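Local coordinates for protein riboflavin kinase, putative (Trypanosoma brucei, PDB 3BNW) that probably phosphorylates riboflavin with ATP to give FMN, the single step of that branch of flavin cofactor synthesis, at residues 138-141 / 142-145; 145-148 / 149-153. All blocks are in the same frame, centred on the assembly; numbering follows the deposited sequence.

Contact 1 (138-141 / 142-145); sequences DTIK and SDVQ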
loop_
_atom_site.group_PDB
_atom_site.type_symbol
_atom_site.label_atom_id
_atom_site.label_comp_id
_atom_site.label_asym_id
_atom_site.label_seq_id
_atom_site.Cartn_x
_atom_site.Cartn_y
_atom_site.Cartn_z
ATOM N N ASP A 138 7.777 -1.142 17.938
ATOM C CA ASP A 138 6.614 -1.792 18.542
ATOM C C ASP A 138 5.316 -1.436 17.822
ATOM O O ASP A 138 4.363 -2.212 17.857
ATOM C CB ASP A 138 6.499 -1.454 20.033
ATOM C CG ASP A 138 7.534 -2.185 20.883
ATOM O OD1 ASP A 138 8.066 -3.231 20.439
ATOM O OD2 ASP A 138 7.817 -1.714 22.007
ATOM N N THR A 139 5.279 -0.276 17.170
ATOM C CA THR A 139 4.098 0.140 16.418
ATOM C C THR A 139 4.046 -0.496 15.027
ATOM O O THR A 139 2.976 -0.882 14.576
ATOM C CB THR A 139 3.985 1.680 16.340
ATOM O OG1 THR A 139 3.838 2.198 17.666
ATOM C CG2 THR A 139 2.774 2.109 15.508
ATOM N N ILE A 140 5.186 -0.620 14.355
ATOM C CA ILE A 140 5.216 -1.314 13.064
ATOM C C ILE A 140 4.863 -2.796 13.227
ATOM O O ILE A 140 4.107 -3.342 12.425
ATOM C CB ILE A 140 6.581 -1.201 12.346
ATOM C CG1 ILE A 140 7.001 0.263 12.157
ATOM C CG2 ILE A 140 6.516 -1.890 11.000
ATOM C CD1 ILE A 140 5.860 1.218 11.860
ATOM N N LYS A 141 5.412 -3.437 14.260
ATOM C CA LYS A 141 5.044 -4.816 14.609
ATOM C C LYS A 141 3.541 -4.956 14.859
ATOM O O LYS A 141 2.924 -5.944 14.454
ATOM C CB LYS A 141 5.808 -5.291 15.847
ATOM C CG LYS A 141 7.149 -5.950 15.551
ATOM C CD LYS A 141 8.122 -5.841 16.742
ATOM C CE LYS A 141 7.607 -6.513 18.024
ATOM N NZ LYS A 141 8.265 -5.969 19.257
ATOM N N SER A 142 2.960 -3.968 15.534
ATOM C CA SER A 142 1.522 -3.943 15.762
ATOM C C SER A 142 0.741 -3.719 14.462
ATOM O O SER A 142 -0.333 -4.279 14.289
ATOM C CB SER A 142 1.158 -2.868 16.784
ATOM O OG SER A 142 1.753 -3.151 18.037
ATOM N N ASP A 143 1.280 -2.898 13.562
ATOM C CA ASP A 143 0.660 -2.668 12.260
ATOM C C ASP A 143 0.707 -3.931 11.410
ATOM O O ASP A 143 -0.290 -4.311 10.801
ATOM C CB ASP A 143 1.375 -1.552 11.491
ATOM C CG ASP A 143 1.275 -0.201 12.165
ATOM O OD1 ASP A 143 0.348 0.035 12.978
ATOM O OD2 ASP A 143 2.144 0.639 11.858
ATOM N N VAL A 144 1.881 -4.561 11.370
ATOM C CA VAL A 144 2.095 -5.773 10.585
ATOM C C VAL A 144 1.152 -6.898 11.020
ATOM O O VAL A 144 0.524 -7.539 10.182
ATOM C CB VAL A 144 3.565 -6.256 10.687
ATOM C CG1 VAL A 144 3.753 -7.597 9.984
ATOM C CG2 VAL A 144 4.508 -5.219 10.098
ATOM N N GLN A 145 1.038 -7.116 12.327
ATOM C CA GLN A 145 0.200 -8.198 12.854
ATOM C C GLN A 145 -1.288 -7.900 12.667
ATOM O O GLN A 145 -2.073 -8.802 12.374
ATOM C CB GLN A 145 0.494 -8.456 14.339
ATOM C CG GLN A 145 0.514 -9.937 14.717
ATOM C CD GLN A 145 1.861 -10.609 14.419
ATOM O OE1 GLN A 145 2.273 -10.730 13.259
ATOM N NE2 GLN A 145 2.551 -11.044 15.473
#

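Contact 2 (145-148 / 149-153); sequences QFTR and DMLQK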
loop_
_atom_site.group_PDB
_atom_site.type_symbol
_atom_site.label_atom_id
_atom_site.label_comp_id
_atom_site.label_asym_id
_atom_site.label_seq_id
_atom_site.Cartn_x
_atom_site.Cartn_y
_atom_site.Cartn_z
ATOM N N GLN A 145 1.038 -7.116 12.327
ATOM C CA GLN A 145 0.200 -8.198 12.854
ATOM C C GLN A 145 -1.288 -7.900 12.667
ATOM O O GLN A 145 -2.073 -8.802 12.374
ATOM C CB GLN A 145 0.494 -8.456 14.339
ATOM C CG GLN A 145 0.514 -9.937 14.717
ATOM C CD GLN A 145 1.861 -10.609 14.419
ATOM O OE1 GLN A 145 2.273 -10.730 13.259
ATOM N NE2 GLN A 145 2.551 -11.044 15.473
ATOM N N PHE A 146 -1.664 -6.638 12.851
ATOM C CA PHE A 146 -3.039 -6.195 12.661
ATOM C C PHE A 146 -3.467 -6.437 11.218
ATOM O O PHE A 146 -4.474 -7.093 10.962
ATOM C CB PHE A 146 -3.164 -4.710 13.006
ATOM C CG PHE A 146 -4.542 -4.148 12.803
ATOM C CD1 PHE A 146 -5.596 -4.547 13.617
ATOM C CD2 PHE A 146 -4.787 -3.205 11.812
ATOM C CE1 PHE A 146 -6.873 -4.022 13.439
ATOM C CE2 PHE A 146 -6.062 -2.677 11.630
ATOM C CZ PHE A 146 -7.103 -3.087 12.446
ATOM N N THR A 147 -2.674 -5.911 10.288
ATOM C CA THR A 147 -2.889 -6.103 8.858
ATOM C C THR A 147 -3.041 -7.579 8.502
ATOM O O THR A 147 -3.864 -7.933 7.666
ATOM C CB THR A 147 -1.721 -5.496 8.041
ATOM O OG1 THR A 147 -1.679 -4.077 8.243
ATOM C CG2 THR A 147 -1.874 -5.799 6.548
ATOM N N ARG A 148 -2.249 -8.430 9.146
ATOM C CA ARG A 148 -2.337 -9.877 8.950
ATOM C C ARG A 148 -3.593 -10.486 9.567
ATOM O O ARG A 148 -4.215 -11.351 8.959
ATOM C CB ARG A 148 -1.085 -10.565 9.501
ATOM C CG ARG A 148 0.116 -10.320 8.626
ATOM C CD ARG A 148 1.310 -11.178 8.976
ATOM N NE ARG A 148 2.204 -11.258 7.823
ATOM C CZ ARG A 148 3.466 -11.671 7.855
ATOM N NH1 ARG A 148 4.036 -12.059 8.993
ATOM N NH2 ARG A 148 4.169 -11.690 6.727
ATOM N N ASP A 149 -3.964 -10.042 10.766
ATOM C CA ASP A 149 -5.170 -10.542 11.433
ATOM C C ASP A 149 -6.440 -10.140 10.684
ATOM O O ASP A 149 -7.388 -10.925 10.594
ATOM C CB ASP A 149 -5.235 -10.055 12.890
ATOM C CG ASP A 149 -4.196 -10.730 13.787
ATOM O OD1 ASP A 149 -3.537 -11.698 13.342
ATOM O OD2 ASP A 149 -4.038 -10.292 14.945
ATOM N N MET A 150 -6.448 -8.923 10.144
ATOM C CA MET A 150 -7.598 -8.416 9.392
ATOM C C MET A 150 -7.775 -9.152 8.067
ATOM O O MET A 150 -8.891 -9.494 7.689
ATOM C CB MET A 150 -7.450 -6.913 9.121
ATOM C CG MET A 150 -7.517 -6.023 10.362
ATOM S SD MET A 150 -9.012 -6.204 11.349
ATOM C CE MET A 150 -10.256 -5.930 10.098
ATOM N N LEU A 151 -6.668 -9.399 7.370
ATOM C CA LEU A 151 -6.712 -10.023 6.045
ATOM C C LEU A 151 -7.020 -11.524 6.091
ATOM O O LEU A 151 -7.325 -12.121 5.056
ATOM C CB LEU A 151 -5.404 -9.766 5.280
ATOM C CG LEU A 151 -5.151 -8.311 4.849
ATOM C CD1 LEU A 151 -3.738 -8.158 4.316
ATOM C CD2 LEU A 151 -6.160 -7.834 3.812
ATOM N N GLN A 152 -6.946 -12.129 7.278
ATOM C CA GLN A 152 -7.373 -13.521 7.452
ATOM C C GLN A 152 -8.900 -13.645 7.471
ATOM O O GLN A 152 -9.438 -14.739 7.283
ATOM C CB GLN A 152 -6.781 -14.127 8.732
ATOM C CG GLN A 152 -5.264 -14.321 8.703
ATOM C CD GLN A 152 -4.824 -15.532 7.894
ATOM O OE1 GLN A 152 -5.283 -15.743 6.772
ATOM N NE2 GLN A 152 -3.915 -16.328 8.460
ATOM N N LYS A 153 -9.591 -12.527 7.687
ATOM C CA LYS A 153 -11.049 -12.526 7.756
ATOM C C LYS A 153 -11.632 -12.940 6.401
ATOM O O LYS A 153 -11.225 -12.408 5.367
ATOM C CB LYS A 153 -11.575 -11.153 8.195
ATOM C CG LYS A 153 -11.148 -10.773 9.621
ATOM C CD LYS A 153 -11.331 -9.291 9.941
ATOM C CE LYS A 153 -12.662 -8.998 10.616
ATOM N NZ LYS A 153 -12.762 -7.567 11.050
#

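Contact 1 (138-141 / 142-145)
Asp143 turns its carboxylate back over the preceding turn of helix 133-151, close to the carbonyl oxygen of Thr139 and beside the side chains of Thr139 and Ile140. From CB outward, Thr139 O is near every atom of the side chain. Asp143 CB also rests 3.4 Å from Ile140 O. CG, held beside its own backbone N (chi1 -64°), passes Thr139 O. Farther out, Asp143 OD2 lies 3.8 Å from Ile140 CD1, and Thr139 CG2 is about equally near both carboxylate oxygens. Both oxygens also come near Thr139 O, an acceptor like themselves. Arg125 of strand 115-126 makes a salt bridge through NE to Asp143 OD1, which probably offsets the charge of this buried carboxylate. Thr139 O itself receives Asp143 N at 2.8 Å.

On another side of the helix, Asp138 O is gripped twice by Ser142. Ser142 OG arrives nearly along the C=O axis, 2.8 Å from Asp138 O, while Ser142 N donates to Asp138 O from above the carbonyl plane at 3.2 Å. The hydroxyl can fold back because OG stands anti to its own carbonyl carbon (chi1 -63°). The carboxylate of Asp138 is engaged separately by Lys141, whose bent chain brings NZ to Asp138 OD1 at 3.0 Å, an i to i+3 salt bridge on the exposed face. Ile140 and Val144 meet through their CG2 methyls, 4.0 Å apart, next to the backbone bond from Val144 N to Ile140 O. Successive i to i+4 bonds and a serine hydroxyl folded onto the carbonyl four residues back are typical of alpha-helices; the Asp143-Arg125 pair links this one to strand 115-126 in the beta-sheet of the riboflavin kinase fold.

Contact 2 (145-148 / 149-153)
The Phe146 ring has Met150 CG over one face, 3.7 Å from the ring centroid and 15° off the normal, a CH-pi contact made one helical turn apart. The methylene is displaced toward the rim at CZ. Met150 SD follows it obliquely, 4.3 Å from the centroid of the Phe146 ring, which makes the pair a Met-aromatic contact as well; CE1 and CZ are the ring atoms closest to the sulfur. His8, from the expression tag, stacks on the same phenyl ring, and Gln11 touches both Phe146 and Met150. The ring projects out from the helix, with CG anti to the backbone N (chi1 178°), and the bent methionine chain folds CG and SD over it from the next turn.

Here the last turns of helix 133-151 pack on the curled antiparallel sheet. From strand 115-126, Ile124 touches Phe146 and Thr147, and Leu121 touches Leu151; from strand 58-69, Tyr61 touches Thr147 and Met150, and Trp63 touches Leu151.

Thr147 and Leu151 lie side by side, with CG2 of the threonine 3.7 Å from CD1 of the leucine. Thr147 OG1 is hydrogen-bonded to Asp143 O, one turn back. Backbone bonds weaken toward the helix end: Met150 N meets Phe146 O at 2.8 Å, whereas Gln152 N reaches Arg148 O weakly at 3.3 Å.

Overall arrangement
Contacts 1 and 2 follow one another along helix 133-151, with centres about 11 Å apart and Gln145 common to both: contact 1 comes first, and contact 2 runs through the last turn of the helix into the turn before helix 154-157. Both lie on the same side of the chain's centre, 15 and 14 Å from it. Contact 1 is mostly at the surface and meets strand 115-126, while contact 2 is more buried and also reaches strand 58-69, the antiparallel neighbour of that strand. Together they pack one helix against two adjoining strands of the curled sheet, within the range assigned to the riboflavin kinase family.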